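Local coordinates for protein ykuJ (Bacillus subtilis, PDB 2FFG) that is of unknown function but belongs to the DUF1797 family and pairs as two copies, each with two helices and a four-stranded antiparallel sheet, at residues 5-8 against 9-13. Residues are numbered along the deposited sequence; the frame is centred on the assembly and turned at random.
Sequences MGII and TRLQS
Arg10 reaches back one turn of helix 3-21 and sets its NH1 2.8 Å from the carbonyl oxygen of Gly6. CG lies anti to the carbonyl carbon (chi1 -70°) and the chain then runs extended to NE, before a bend at the last torsion turns NH1 back to the helix. Gly6 O meets the edge of the guanidinium, in its plane, while NH1 stands above the carbonyl plane, 48° out of it; Gly6 O also accepts a weak backbone bond from Arg10 N. Gly6 brings no side chain near NH1, consistent with this close approach. Thr9 doubles its own turn in a similar way: OG1 gives a hydrogen bond to Met5 O at 3.0 Å, and Thr9 N gives a second bond to the same oxygen (N-H...O 163°). The enclosed side is formed by Ile7 and Leu11, both buried, which lie side by side, Ile7 CG2 to Leu11 CD1 4.1 Å, and both rest on Phe29 of strand 25-31; Leu11 also meets Val70 of helix 67-79. The other side faces solvent: the exposed Gln12 slants across Ile8, its CD 3.9 Å from Ile8 CG2, and looseness shows in the selenomethionine at Met5, which is poorly ordered. Replacing Arg10, whose NE also forms a salt bridge with Glu16 of the second subunit, by an alanine would probably cost that carboxylate this salt bridge and Gly6 O its side-chain bond. Two backbone oxygens thus each accept a side-chain donor as well as a backbone N-H, and the arginine's charge links this ordinary helical turn to the dimer interface.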
loop_
_atom_site.group_PDB
_atom_site.type_symbol
_atom_site.label_atom_id
_atom_site.label_comp_id
_atom_site.label_asym_id
_atom_site.label_seq_id
_atom_site.Cartn_x
_atom_site.Cartn_y
_atom_site.Cartn_z
HETATM N N MSE A 5 7.130 7.330 -10.805
HETATM C CA MSE A 5 6.243 6.271 -11.284
HETATM C C MSE A 5 5.588 5.600 -10.070
HETATM O O MSE A 5 4.367 5.430 -10.017
HETATM C CB MSE A 5 7.054 5.236 -12.093
HETATM C CG MSE A 5 6.285 3.972 -12.540
HETATM SE SE MSE A 5 7.346 2.638 -13.575
HETATM C CE MSE A 5 8.094 1.609 -12.098
ATOM N N GLY A 6 6.418 5.255 -9.090
ATOM C CA GLY A 6 5.939 4.596 -7.889
ATOM C C GLY A 6 4.950 5.382 -7.054
ATOM O O GLY A 6 4.099 4.789 -6.393
ATOM N N ILE A 7 5.059 6.707 -7.074
ATOM C CA ILE A 7 4.153 7.568 -6.308
ATOM C C ILE A 7 2.784 7.666 -6.977
ATOM O O ILE A 7 1.751 7.723 -6.313
ATOM C CB ILE A 7 4.704 9.006 -6.192
ATOM C CG1 ILE A 7 6.000 9.010 -5.382
ATOM C CG2 ILE A 7 3.638 9.929 -5.591
ATOM C CD1 ILE A 7 5.979 8.442 -3.966
ATOM N N ILE A 8 2.798 7.718 -8.299
ATOM C CA ILE A 8 1.576 7.823 -9.070
ATOM C C ILE A 8 0.781 6.533 -8.963
ATOM O O ILE A 8 -0.434 6.555 -8.813
ATOM C CB ILE A 8 1.901 8.112 -10.548
ATOM C CG1 ILE A 8 2.637 9.454 -10.656
ATOM C CG2 ILE A 8 0.618 8.094 -11.373
ATOM C CD1 ILE A 8 3.294 9.718 -12.008
ATOM N N THR A 9 1.476 5.407 -9.040
ATOM C CA THR A 9 0.815 4.121 -8.938
ATOM C C THR A 9 0.078 4.058 -7.605
ATOM O O THR A 9 -1.122 3.773 -7.550
ATOM C CB THR A 9 1.824 2.960 -9.009
ATOM O OG1 THR A 9 2.581 3.058 -10.219
ATOM C CG2 THR A 9 1.088 1.625 -9.006
ATOM N N ARG A 10 0.802 4.357 -6.534
ATOM C CA ARG A 10 0.228 4.325 -5.202
ATOM C C ARG A 10 -0.992 5.237 -5.050
ATOM O O ARG A 10 -1.936 4.913 -4.325
ATOM C CB ARG A 10 1.302 4.690 -4.177
ATOM C CG ARG A 10 2.379 3.622 -4.010
ATOM C CD ARG A 10 3.528 4.135 -3.142
ATOM N NE ARG A 10 4.478 3.084 -2.779
ATOM C CZ ARG A 10 5.336 2.511 -3.617
ATOM N NH1 ARG A 10 5.385 2.879 -4.887
ATOM N NH2 ARG A 10 6.150 1.561 -3.179
ATOM N N LEU A 11 -0.973 6.379 -5.730
ATOM C CA LEU A 11 -2.088 7.305 -5.644
ATOM C C LEU A 11 -3.267 6.813 -6.467
ATOM O O LEU A 11 -4.410 7.128 -6.165
ATOM C CB LEU A 11 -1.669 8.705 -6.104
ATOM C CG LEU A 11 -0.622 9.409 -5.230
ATOM C CD1 LEU A 11 -0.358 10.809 -5.764
ATOM C CD2 LEU A 11 -1.109 9.482 -3.800
ATOM N N GLN A 12 -2.989 6.033 -7.504
ATOM C CA GLN A 12 -4.052 5.504 -8.344
ATOM C C GLN A 12 -4.791 4.417 -7.596
ATOM O O GLN A 12 -6.025 4.363 -7.623
ATOM C CB GLN A 12 -3.483 4.954 -9.647
ATOM C CG GLN A 12 -2.887 6.017 -10.543
ATOM C CD GLN A 12 -2.235 5.421 -11.769
ATOM O OE1 GLN A 12 -1.504 4.428 -11.681
ATOM N NE2 GLN A 12 -2.482 6.027 -12.921
ATOM N N SER A 13 -4.039 3.551 -6.918
ATOM C CA SER A 13 -4.658 2.480 -6.150
ATOM C C SER A 13 -5.320 3.066 -4.909
ATOM O O SER A 13 -6.263 2.488 -4.374
ATOM C CB SER A 13 -3.624 1.413 -5.759
ATOM O OG SER A 13 -2.552 1.966 -5.025
#